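Local coordinates for aromatic-L-amino-acid decarboxylase (Catharanthus roseus, PDB 6EEW), which catalyses the pyridoxal phosphate-dependent decarboxylation of L-tryptophan to tryptamine and of 5-hydroxy-L-tryptophan to serotonin, at residues 30-34 with 74-78; 58-62 with 82-86; 174-179 with 252-256; 239-243 with 276-282. All coordinates share one frame; numbering follows the deposited sequence.

In the fold
The four contacts fall into two pairs on opposite sides of the chain's centre. Interactions 1 and 2 share helix 74-85, have centres about 17 Å apart and both touch the second subunit. Interaction 1 is partly exposed, with a salt bridge beside methionine and leucine packing. Interaction 2 is more buried and turns on a tyrosine hydroxyl bonded to a backbone carbonyl. Interactions 3 and 4 belong to the layer of sheet and helices of the large domain, with centres about 13 Å apart. Interaction 3 is wholly buried and has no hydrogen bond across it. Interaction 4 pairs two helices, apolar at Val242, Phe280 and Ile282, charged at Arg239; Pro252 of interaction 3 packs on Ile282.

Interaction 1: 30-34 with 74-78; sequences QAHRM and LDDIM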
loop_
_atom_site.group_PDB
_atom_site.type_symbol
_atom_site.label_atom_id
_atom_site.label_comp_id
_atom_site.label_asym_id
_atom_site.label_seq_id
_atom_site.Cartn_x
_atom_site.Cartn_y
_atom_site.Cartn_z
ATOM N N GLN A 30 -22.017 -8.042 14.555
ATOM C CA GLN A 30 -21.781 -6.738 13.947
ATOM C C GLN A 30 -21.441 -6.873 12.467
ATOM O O GLN A 30 -21.907 -6.078 11.637
ATOM C CB GLN A 30 -20.674 -6.010 14.702
ATOM C CG GLN A 30 -20.974 -5.829 16.186
ATOM C CD GLN A 30 -19.846 -5.140 16.938
ATOM O OE1 GLN A 30 -18.835 -4.751 16.347
ATOM N NE2 GLN A 30 -20.007 -4.995 18.253
ATOM N N ALA A 31 -20.639 -7.878 12.111
ATOM C CA ALA A 31 -20.268 -8.051 10.714
ATOM C C ALA A 31 -21.481 -8.422 9.863
ATOM O O ALA A 31 -21.629 -7.920 8.745
ATOM C CB ALA A 31 -19.160 -9.097 10.584
ATOM N N HIS A 32 -22.364 -9.290 10.362
ATOM C CA HIS A 32 -23.586 -9.558 9.609
ATOM C C HIS A 32 -24.355 -8.265 9.366
ATOM O O HIS A 32 -24.877 -8.022 8.259
ATOM C CB HIS A 32 -24.474 -10.565 10.349
ATOM C CG HIS A 32 -24.035 -11.991 10.216
ATOM N ND1 HIS A 32 -23.577 -12.523 9.033
ATOM C CD2 HIS A 32 -24.033 -13.011 11.108
ATOM C CE1 HIS A 32 -23.273 -13.797 9.210
ATOM N NE2 HIS A 32 -23.541 -14.119 10.461
ATOM N N ARG A 33 -24.439 -7.423 10.400
ATOM C CA ARG A 33 -25.158 -6.163 10.251
ATOM C C ARG A 33 -24.521 -5.297 9.175
ATOM O O ARG A 33 -25.220 -4.675 8.362
ATOM C CB ARG A 33 -25.205 -5.417 11.583
ATOM C CG ARG A 33 -25.786 -4.028 11.446
ATOM C CD ARG A 33 -25.863 -3.283 12.755
ATOM N NE ARG A 33 -26.467 -1.977 12.524
ATOM C CZ ARG A 33 -26.827 -1.132 13.483
ATOM N NH1 ARG A 33 -26.640 -1.455 14.757
ATOM N NH2 ARG A 33 -27.381 0.033 13.166
ATOM N N MET A 34 -23.189 -5.264 9.136
ATOM C CA MET A 34 -22.524 -4.458 8.116
ATOM C C MET A 34 -22.721 -5.035 6.718
ATOM O O MET A 34 -22.764 -4.284 5.736
ATOM C CB MET A 34 -21.032 -4.342 8.408
ATOM C CG MET A 34 -20.299 -3.437 7.419
ATOM S SD MET A 34 -20.866 -1.716 7.534
ATOM C CE MET A 34 -20.006 -1.158 9.001
ATOM N N LEU A 74 -22.936 1.572 18.476
ATOM C CA LEU A 74 -22.793 1.395 17.035
ATOM C C LEU A 74 -23.964 2.010 16.280
ATOM O O LEU A 74 -23.783 2.491 15.161
ATOM C CB LEU A 74 -22.634 -0.087 16.688
ATOM C CG LEU A 74 -22.416 -0.443 15.218
ATOM C CD1 LEU A 74 -21.203 0.267 14.695
ATOM C CD2 LEU A 74 -22.223 -1.935 15.066
ATOM N N ASP A 75 -25.157 2.041 16.890
ATOM C CA ASP A 75 -26.319 2.647 16.239
ATOM C C ASP A 75 -26.066 4.108 15.896
ATOM O O ASP A 75 -26.395 4.563 14.793
ATOM C CB ASP A 75 -27.549 2.529 17.140
ATOM C CG ASP A 75 -28.026 1.101 17.299
ATOM O OD1 ASP A 75 -27.511 0.221 16.579
ATOM O OD2 ASP A 75 -28.901 0.856 18.162
ATOM N N ASP A 76 -25.482 4.863 16.829
ATOM C CA ASP A 76 -25.180 6.263 16.545
ATOM C C ASP A 76 -24.187 6.387 15.396
ATOM O O ASP A 76 -24.338 7.249 14.521
ATOM C CB ASP A 76 -24.634 6.947 17.799
ATOM C CG ASP A 76 -25.683 7.114 18.886
ATOM O OD1 ASP A 76 -26.883 6.894 18.604
ATOM O OD2 ASP A 76 -25.306 7.467 20.026
ATOM N N ILE A 77 -23.180 5.513 15.368
ATOM C CA ILE A 77 -22.158 5.572 14.330
ATOM C C ILE A 77 -22.769 5.284 12.968
ATOM O O ILE A 77 -22.484 5.970 11.982
ATOM C CB ILE A 77 -21.023 4.585 14.647
ATOM C CG1 ILE A 77 -20.399 4.909 16.009
ATOM C CG2 ILE A 77 -19.990 4.607 13.523
ATOM C CD1 ILE A 77 -19.268 3.982 16.393
ATOM N N MET A 78 -23.582 4.232 12.882
ATOM C CA MET A 78 -24.242 3.903 11.626
ATOM C C MET A 78 -25.129 5.051 11.170
ATOM O O MET A 78 -25.173 5.384 9.976
ATOM C CB MET A 78 -25.053 2.625 11.797
ATOM C CG MET A 78 -24.204 1.412 12.130
ATOM S SD MET A 78 -23.134 0.932 10.759
ATOM C CE MET A 78 -21.827 2.140 10.901
#
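Arg33 and Asp75 join two nearly parallel helices of the N-terminal region, 24-44 and 74-85, whose short segments cross at -21°. The axes are 13.0 Å apart, so long side chains must fill the gap. The packed part is made by methionines and a leucine. Met34 and Met78, both buried, meet through Met34 CE and Met78 SD at 4.2 Å. Leu74 CD2 lies 4.2 Å from Gln30 CG, and the amide end of Gln30 is bonded elsewhere, to Glu26 and to Ser107 of the second subunit. That subunit also packs Leu111 on Met34.

The solvent side is polar. Arg33 and Asp75 are both exposed. The Arg33 chain is extended and leaves with CG anti to the backbone N, which carries the guanidinium across to the other helix. Met78 CG sits over one face of this group, near its rim, 3.6 Å from Arg33 NH2. The methionine chain thus backs one face of an exposed guanidinium. Its plane is turned 56° from the Asp75 carboxylate. The salt bridge is a short single bond: Arg33 NH1 gives its N-H to Asp75 OD1 at 2.6 Å, almost straight at 174°, with the oxygen in the guanidinium plane.

Interaction 2: 58-62 with 82-86; sequences YLRKR and QKDII
Tyr58 and Asp84 make the main hydrogen bond of this contact. The Tyr58 hydroxyl donates to a backbone carbonyl, with Tyr58 OH 2.7 Å from Asp84 O. The approach is nearly along the C=O axis, at 168°, and the oxygen lies near the plane of the ring. Tyr58 CG stands between the backbone N and the carbonyl carbon (chi1 88°), and the ring reaches across to the last turns of helix 74-85. This carbonyl belongs to the wider pi-type turn at 82-85, and the hydroxyl gives it a partner from outside the helix.

The charged part is looser. Arg62 and Asp84 form a salt bridge, but its hydrogen bond is weak: Arg62 NH1 is 3.4 Å from Asp84 OD1. The guanidinium and carboxylate planes are 62° apart. That oxygen lies closer to the arginine's aliphatic part, 3.1 Å from Arg62 CD. The extended Arg62 chain runs to the edge of the Tyr58 ring, whose CD2 lies over the centre of one guanidinium face. Leu59 CB covers a face of the tyrosine ring.

Apolar contacts come from the two branches of Leu59. Leu59 CD1 rests 3.9 Å from Asp84 CB, and Leu59 CD2 meets Ile85 CD1 at 4.0 Å.

The contact ties the loop between helices 24-44 and 74-85 back onto the second helix, near its C-terminal end. Phe37 of helix 24-44 touches Gln82 and Ile86. Glu134 of the second subunit accepts a hydrogen bond from the Leu59 backbone N, and Phe373 of that subunit packs on Ile85.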
loop_
_atom_site.group_PDB
_atom_site.type_symbol
_atom_site.label_atom_id
_atom_site.label_comp_id
_atom_site.label_asym_id
_atom_site.label_seq_id
_atom_site.Cartn_x
_atom_site.Cartn_y
_atom_site.Cartn_z
ATOM N N TYR A 58 -17.249 20.874 5.208
ATOM C CA TYR A 58 -18.588 20.622 5.728
ATOM C C TYR A 58 -18.565 19.649 6.897
ATOM O O TYR A 58 -19.418 19.727 7.788
ATOM C CB TYR A 58 -19.487 20.057 4.631
ATOM C CG TYR A 58 -19.389 18.556 4.553
ATOM C CD1 TYR A 58 -18.365 17.949 3.845
ATOM C CD2 TYR A 58 -20.297 17.743 5.225
ATOM C CE1 TYR A 58 -18.259 16.566 3.779
ATOM C CE2 TYR A 58 -20.197 16.357 5.172
ATOM C CZ TYR A 58 -19.177 15.773 4.442
ATOM O OH TYR A 58 -19.071 14.395 4.372
ATOM N N LEU A 59 -17.633 18.697 6.895
ATOM C CA LEU A 59 -17.682 17.640 7.891
ATOM C C LEU A 59 -17.121 18.083 9.238
ATOM O O LEU A 59 -17.412 17.446 10.256
ATOM C CB LEU A 59 -16.943 16.407 7.373
ATOM C CG LEU A 59 -17.197 15.124 8.161
ATOM C CD1 LEU A 59 -18.679 14.783 8.161
ATOM C CD2 LEU A 59 -16.365 13.975 7.616
ATOM N N ARG A 60 -16.336 19.167 9.271
ATOM C CA ARG A 60 -15.842 19.684 10.545
ATOM C C ARG A 60 -16.978 20.181 11.429
ATOM O O ARG A 60 -16.892 20.096 12.660
ATOM C CB ARG A 60 -14.833 20.812 10.306
ATOM C CG ARG A 60 -14.547 21.674 11.535
ATOM C CD ARG A 60 -13.639 20.973 12.545
ATOM N NE ARG A 60 -14.273 19.816 13.174
ATOM C CZ ARG A 60 -13.607 18.754 13.627
ATOM N NH1 ARG A 60 -12.286 18.698 13.508
ATOM N NH2 ARG A 60 -14.260 17.740 14.186
ATOM N N LYS A 61 -18.048 20.696 10.828
ATOM C CA LYS A 61 -19.160 21.234 11.595
ATOM C C LYS A 61 -20.082 20.155 12.150
ATOM O O LYS A 61 -21.008 20.485 12.899
ATOM C CB LYS A 61 -19.980 22.187 10.717
ATOM C CG LYS A 61 -19.147 23.085 9.805
ATOM C CD LYS A 61 -20.051 23.930 8.916
ATOM C CE LYS A 61 -19.264 24.726 7.888
ATOM N NZ LYS A 61 -20.150 25.642 7.114
ATOM N N ARG A 62 -19.848 18.879 11.821
ATOM C CA ARG A 62 -20.724 17.789 12.228
ATOM C C ARG A 62 -20.050 16.741 13.101
ATOM O O ARG A 62 -20.741 15.849 13.606
ATOM C CB ARG A 62 -21.324 17.091 10.998
ATOM C CG ARG A 62 -22.085 18.018 10.077
ATOM C CD ARG A 62 -22.679 17.238 8.930
ATOM N NE ARG A 62 -23.254 18.090 7.891
ATOM C CZ ARG A 62 -23.839 17.627 6.789
ATOM N NH1 ARG A 62 -23.925 16.319 6.577
ATOM N NH2 ARG A 62 -24.333 18.471 5.895
ATOM N N GLN A 82 -24.753 7.161 7.660
ATOM C CA GLN A 82 -25.839 7.400 6.716
ATOM C C GLN A 82 -26.056 8.889 6.476
ATOM O O GLN A 82 -26.401 9.292 5.359
ATOM C CB GLN A 82 -27.128 6.751 7.222
ATOM C CG GLN A 82 -27.350 5.336 6.717
ATOM C CD GLN A 82 -27.745 5.282 5.238
ATOM O OE1 GLN A 82 -27.131 5.931 4.386
ATOM N NE2 GLN A 82 -28.783 4.508 4.934
ATOM N N LYS A 83 -25.823 9.716 7.493
ATOM C CA LYS A 83 -26.242 11.111 7.468
ATOM C C LYS A 83 -25.122 12.094 7.138
ATOM O O LYS A 83 -25.407 13.170 6.601
ATOM C CB LYS A 83 -26.882 11.470 8.813
ATOM C CG LYS A 83 -27.568 12.823 8.879
ATOM C CD LYS A 83 -27.894 13.136 10.325
ATOM C CE LYS A 83 -26.635 13.108 11.173
ATOM N NZ LYS A 83 -26.918 13.379 12.597
ATOM N N ASP A 84 -23.861 11.762 7.436
ATOM C CA ASP A 84 -22.738 12.683 7.314
ATOM C C ASP A 84 -21.627 12.190 6.400
ATOM O O ASP A 84 -20.883 13.018 5.870
ATOM C CB ASP A 84 -22.105 12.960 8.688
ATOM C CG ASP A 84 -23.092 13.512 9.697
ATOM O OD1 ASP A 84 -23.869 14.426 9.342
ATOM O OD2 ASP A 84 -23.074 13.036 10.857
ATOM N N ILE A 85 -21.471 10.875 6.218
ATOM C CA ILE A 85 -20.397 10.344 5.382
ATOM C C ILE A 85 -20.893 10.054 3.969
ATOM O O ILE A 85 -20.427 10.663 2.999
ATOM C CB ILE A 85 -19.771 9.077 5.989
ATOM C CG1 ILE A 85 -19.214 9.356 7.388
ATOM C CG2 ILE A 85 -18.666 8.564 5.069
ATOM C CD1 ILE A 85 -18.124 10.397 7.419
ATOM N N ILE A 86 -21.839 9.132 3.834
ATOM C CA ILE A 86 -22.269 8.714 2.501
ATOM C C ILE A 86 -22.730 9.909 1.671
ATOM O O ILE A 86 -22.285 10.043 0.523
ATOM C CB ILE A 86 -23.320 7.606 2.603
ATOM C CG1 ILE A 86 -22.666 6.310 3.087
ATOM C CG2 ILE A 86 -24.013 7.391 1.275
ATOM C CD1 ILE A 86 -23.642 5.200 3.383
#

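Interaction 3: 174-179 with 252-256; sequences TIIAAR and PLFLC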
loop_
_atom_site.group_PDB
_atom_site.type_symbol
_atom_site.label_atom_id
_atom_site.label_comp_id
_atom_site.label_asym_id
_atom_site.label_seq_id
_atom_site.Cartn_x
_atom_site.Cartn_y
_atom_site.Cartn_z
ATOM N N THR A 174 10.532 -0.362 -10.553
ATOM C CA THR A 174 11.297 -0.690 -11.758
ATOM C C THR A 174 12.277 0.414 -12.108
ATOM O O THR A 174 13.390 0.132 -12.578
ATOM C CB THR A 174 10.373 -1.001 -12.950
ATOM O OG1 THR A 174 9.672 0.180 -13.368
ATOM C CG2 THR A 174 9.398 -2.090 -12.582
ATOM N N ILE A 175 11.905 1.668 -11.855
ATOM C CA ILE A 175 12.821 2.784 -12.087
ATOM C C ILE A 175 14.046 2.672 -11.188
ATOM O O ILE A 175 15.175 2.953 -11.611
ATOM C CB ILE A 175 12.109 4.127 -11.852
ATOM C CG1 ILE A 175 10.914 4.285 -12.780
ATOM C CG2 ILE A 175 13.084 5.281 -12.023
ATOM C CD1 ILE A 175 10.234 5.645 -12.625
ATOM N N ILE A 176 13.848 2.293 -9.925
ATOM C CA ILE A 176 15.002 2.180 -9.036
ATOM C C ILE A 176 15.883 1.013 -9.468
ATOM O O ILE A 176 17.116 1.099 -9.430
ATOM C CB ILE A 176 14.562 2.032 -7.567
ATOM C CG1 ILE A 176 13.967 3.345 -7.043
ATOM C CG2 ILE A 176 15.753 1.588 -6.724
ATOM C CD1 ILE A 176 13.417 3.267 -5.657
ATOM N N ALA A 177 15.268 -0.095 -9.883
ATOM C CA ALA A 177 16.036 -1.224 -10.402
ATOM C C ALA A 177 16.922 -0.795 -11.567
ATOM O O ALA A 177 18.124 -1.097 -11.605
ATOM C CB ALA A 177 15.089 -2.353 -10.824
ATOM N N ALA A 178 16.345 -0.081 -12.531
ATOM C CA ALA A 178 17.138 0.393 -13.660
ATOM C C ALA A 178 18.246 1.334 -13.196
ATOM O O ALA A 178 19.402 1.235 -13.649
ATOM C CB ALA A 178 16.234 1.083 -14.680
ATOM N N ARG A 179 17.895 2.281 -12.312
ATOM C CA ARG A 179 18.872 3.226 -11.773
ATOM C C ARG A 179 20.044 2.501 -11.134
ATOM O O ARG A 179 21.204 2.860 -11.350
ATOM C CB ARG A 179 18.205 4.154 -10.752
ATOM C CG ARG A 179 19.148 5.219 -10.139
ATOM C CD ARG A 179 18.571 5.776 -8.816
ATOM N NE ARG A 179 18.702 4.800 -7.734
ATOM C CZ ARG A 179 18.036 4.847 -6.586
ATOM N NH1 ARG A 179 17.165 5.823 -6.351
ATOM N NH2 ARG A 179 18.221 3.897 -5.682
ATOM N N PRO A 252 20.745 7.030 -21.450
ATOM C CA PRO A 252 19.320 6.669 -21.455
ATOM C C PRO A 252 19.053 5.459 -20.574
ATOM O O PRO A 252 19.642 4.389 -20.754
ATOM C CB PRO A 252 19.035 6.363 -22.933
ATOM C CG PRO A 252 20.171 6.996 -23.708
ATOM C CD PRO A 252 21.358 6.902 -22.781
ATOM N N LEU A 253 18.093 5.605 -19.672
ATOM C CA LEU A 253 17.929 4.682 -18.563
ATOM C C LEU A 253 16.582 3.986 -18.569
ATOM O O LEU A 253 16.515 2.755 -18.434
ATOM C CB LEU A 253 18.086 5.462 -17.256
ATOM C CG LEU A 253 17.971 4.711 -15.937
ATOM C CD1 LEU A 253 19.234 3.918 -15.622
ATOM C CD2 LEU A 253 17.629 5.698 -14.834
ATOM N N PHE A 254 15.504 4.736 -18.744
ATOM C CA PHE A 254 14.194 4.189 -18.443
ATOM C C PHE A 254 13.202 4.787 -19.413
ATOM O O PHE A 254 13.236 5.993 -19.684
ATOM C CB PHE A 254 13.757 4.504 -17.013
ATOM C CG PHE A 254 12.480 3.820 -16.592
ATOM C CD1 PHE A 254 11.259 4.453 -16.704
ATOM C CD2 PHE A 254 12.518 2.552 -16.051
ATOM C CE1 PHE A 254 10.089 3.815 -16.293
ATOM C CE2 PHE A 254 11.350 1.907 -15.629
ATOM C CZ PHE A 254 10.139 2.542 -15.752
ATOM N N LEU A 255 12.321 3.933 -19.915
ATOM C CA LEU A 255 11.266 4.328 -20.828
ATOM C C LEU A 255 9.992 3.745 -20.265
ATOM O O LEU A 255 9.922 2.534 -20.008
ATOM C CB LEU A 255 11.514 3.809 -22.249
ATOM C CG LEU A 255 10.261 3.906 -23.112
ATOM C CD1 LEU A 255 9.918 5.389 -23.329
ATOM C CD2 LEU A 255 10.427 3.140 -24.449
ATOM N N CYS A 256 9.016 4.609 -20.034
ATOM C CA CYS A 256 7.696 4.201 -19.580
ATOM C C CYS A 256 6.788 4.268 -20.791
ATOM O O CYS A 256 6.401 5.357 -21.221
ATOM C CB CYS A 256 7.205 5.115 -18.464
ATOM S SG CYS A 256 5.619 4.640 -17.774
#
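The Phe254 ring has the largest share of this contact, with Ile175 over one face. Ile175 CG1 stands above the centre of the ring, 3.6 Å from the centroid and 14° off the normal, a CH-pi contact. At the ring edge lie Thr174 and Ala178. Thr174 OG1 is 3.3 Å from Phe254 CE2, while its hydrogen bond goes to the Ile171 carbonyl. Ala178 CB is 4.2 Å from Phe254 CD2. The Trp283 ring also meets Phe254.

Phe254 CG is anti to the backbone N (chi1 -173°), which sends the ring from the strand toward the helix. Leu253 packs one turn further along the helix. Its CD1 comes within 3.3 Å of Ala178 O, and Leu253 CG is 4.2 Å from Ala178 CB. The guanidinium of Arg179 leads away, to Lys211 and Leu212 carbonyls of the second subunit.

The axes of segments 174-179 and 252-256 run nearly antiparallel, at 161°, and approach to 8.0 Å. All six touching residues are buried. Strand 251-258 lies inside the seven-stranded mixed sheet, between strands 194-199 and 283-287. This helix-on-sheet layer is typical of the large domain of fold-type I pyridoxal phosphate enzymes.

Interaction 4: 239-243 with 276-282; sequences RKMVE and IANEFGI
Helices 235-247 and 270-280 run side by side, 15° from parallel and 11.4 Å apart at their segments, and the second ends in a Schellman motif with Gly281 at positive phi. Val242 packs on Phe280. Val242 CG1 sits over one ring face, 3.6 Å from the centroid, in a CH-pi contact, and Glu279 CG covers the opposite face. Glu243 CG crosses near the far end of the ring, 3.4 Å from Phe280 CZ. Beyond the glycine, Ile282 points its tip at Val242, with Ile282 CD1 3.9 Å from Val242 CG2.

Arg239 bends at chi3 (-63°) and turns its guanidinium toward both acidic groups. It holds Glu279 end-on with two nitrogens. Arg239 NH2 bonds Glu279 OE1 at 2.7 Å, and Arg239 NH1 bonds Glu279 OE2 at 3.2 Å and nearly straight. The same NH1 reaches Glu243 OE2 at 3.2 Å, from above that carboxylate plane. The shared arginine probably offsets the repulsion between the two acids.

Val242 and Ile282 both rest on Pro252 of strand 251-258. This strand, helix 270-280 and strand 283-287 form a beta-alpha-beta crossover, as expected in the large domain of fold-type I pyridoxal phosphate enzymes.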
loop_
_atom_site.group_PDB
_atom_site.type_symbol
_atom_site.label_atom_id
_atom_site.label_comp_id
_atom_site.label_asym_id
_atom_site.label_seq_id
_atom_site.Cartn_x
_atom_site.Cartn_y
_atom_site.Cartn_z
ATOM N N ARG A 239 13.516 7.827 -30.917
ATOM C CA ARG A 239 14.863 7.497 -31.356
ATOM C C ARG A 239 15.687 8.754 -31.515
ATOM O O ARG A 239 16.859 8.799 -31.116
ATOM C CB ARG A 239 14.843 6.744 -32.676
ATOM C CG ARG A 239 16.224 6.695 -33.306
ATOM C CD ARG A 239 16.210 5.932 -34.596
ATOM N NE ARG A 239 15.848 4.539 -34.371
ATOM C CZ ARG A 239 16.704 3.605 -33.980
ATOM N NH1 ARG A 239 17.985 3.917 -33.772
ATOM N NH2 ARG A 239 16.276 2.361 -33.806
ATOM N N LYS A 240 15.090 9.787 -32.107
ATOM C CA LYS A 240 15.808 11.042 -32.273
ATOM C C LYS A 240 16.227 11.596 -30.912
ATOM O O LYS A 240 17.385 11.994 -30.711
ATOM C CB LYS A 240 14.931 12.037 -33.033
ATOM C CG LYS A 240 15.589 13.377 -33.263
ATOM C CD LYS A 240 16.889 13.159 -34.026
ATOM C CE LYS A 240 17.636 14.452 -34.274
ATOM N NZ LYS A 240 18.957 14.180 -34.901
ATOM N N MET A 241 15.301 11.580 -29.946
ATOM C CA MET A 241 15.620 12.074 -28.607
ATOM C C MET A 241 16.741 11.262 -27.965
ATOM O O MET A 241 17.684 11.824 -27.394
ATOM C CB MET A 241 14.368 12.058 -27.725
ATOM C CG MET A 241 13.255 12.998 -28.188
ATOM S SD MET A 241 11.708 12.779 -27.278
ATOM C CE MET A 241 12.222 13.219 -25.614
ATOM N N VAL A 242 16.646 9.936 -28.034
ATOM C CA VAL A 242 17.648 9.082 -27.403
ATOM C C VAL A 242 19.018 9.321 -28.018
ATOM O O VAL A 242 20.028 9.409 -27.310
ATOM C CB VAL A 242 17.238 7.602 -27.508
ATOM C CG1 VAL A 242 18.369 6.701 -27.032
ATOM C CG2 VAL A 242 15.962 7.333 -26.704
ATOM N N GLU A 243 19.081 9.451 -29.341
ATOM C CA GLU A 243 20.384 9.601 -29.977
ATOM C C GLU A 243 20.984 10.973 -29.695
ATOM O O GLU A 243 22.211 11.102 -29.568
ATOM C CB GLU A 243 20.260 9.319 -31.474
ATOM C CG GLU A 243 19.985 7.836 -31.735
ATOM C CD GLU A 243 19.775 7.493 -33.202
ATOM O OE1 GLU A 243 19.342 8.382 -33.970
ATOM O OE2 GLU A 243 20.022 6.323 -33.580
ATOM N N ILE A 276 13.554 -0.354 -29.680
ATOM C CA ILE A 276 14.453 0.768 -29.401
ATOM C C ILE A 276 15.067 0.629 -28.002
ATOM O O ILE A 276 16.270 0.841 -27.805
ATOM C CB ILE A 276 13.706 2.101 -29.555
ATOM C CG1 ILE A 276 13.251 2.286 -30.995
ATOM C CG2 ILE A 276 14.632 3.246 -29.221
ATOM C CD1 ILE A 276 12.373 3.490 -31.190
ATOM N N ALA A 277 14.262 0.242 -27.017
ATOM C CA ALA A 277 14.806 0.090 -25.668
ATOM C C ALA A 277 15.961 -0.902 -25.687
ATOM O O ALA A 277 17.050 -0.622 -25.165
ATOM C CB ALA A 277 13.716 -0.347 -24.695
ATOM N N ASN A 278 15.743 -2.059 -26.325
ATOM C CA ASN A 278 16.806 -3.048 -26.461
ATOM C C ASN A 278 18.025 -2.446 -27.136
ATOM O O ASN A 278 19.157 -2.644 -26.679
ATOM C CB ASN A 278 16.316 -4.261 -27.251
ATOM C CG ASN A 278 15.353 -5.127 -26.469
ATOM O OD1 ASN A 278 14.188 -4.773 -26.281
ATOM N ND2 ASN A 278 15.830 -6.283 -26.024
ATOM N N GLU A 279 17.820 -1.683 -28.208
ATOM C CA GLU A 279 18.978 -1.167 -28.933
ATOM C C GLU A 279 19.838 -0.271 -28.058
ATOM O O GLU A 279 21.071 -0.353 -28.101
ATOM C CB GLU A 279 18.546 -0.405 -30.179
ATOM C CG GLU A 279 19.697 0.353 -30.844
ATOM C CD GLU A 279 19.259 1.034 -32.130
ATOM O OE1 GLU A 279 18.081 0.828 -32.509
ATOM O OE2 GLU A 279 20.077 1.767 -32.752
ATOM N N PHE A 280 19.224 0.581 -27.242
ATOM C CA PHE A 280 20.018 1.557 -26.508
ATOM C C PHE A 280 20.221 1.193 -25.042
ATOM O O PHE A 280 20.705 2.030 -24.276
ATOM C CB PHE A 280 19.386 2.944 -26.622
ATOM C CG PHE A 280 19.494 3.547 -27.989
ATOM C CD1 PHE A 280 20.672 4.126 -28.400
ATOM C CD2 PHE A 280 18.424 3.521 -28.862
ATOM C CE1 PHE A 280 20.789 4.687 -29.667
ATOM C CE2 PHE A 280 18.530 4.073 -30.134
ATOM C CZ PHE A 280 19.719 4.659 -30.535
ATOM N N GLY A 281 19.923 -0.047 -24.651
ATOM C CA GLY A 281 20.095 -0.461 -23.269
ATOM C C GLY A 281 19.166 0.219 -22.295
ATOM O O GLY A 281 19.490 0.333 -21.111
ATOM N N ILE A 282 18.021 0.678 -22.769
ATOM C CA ILE A 282 17.025 1.351 -21.949
ATOM C C ILE A 282 16.094 0.312 -21.351
ATOM O O ILE A 282 15.570 -0.550 -22.067
ATOM C CB ILE A 282 16.236 2.367 -22.790
ATOM C CG1 ILE A 282 17.194 3.406 -23.389
ATOM C CG2 ILE A 282 15.101 2.974 -21.973
ATOM C CD1 ILE A 282 16.611 4.215 -24.528
#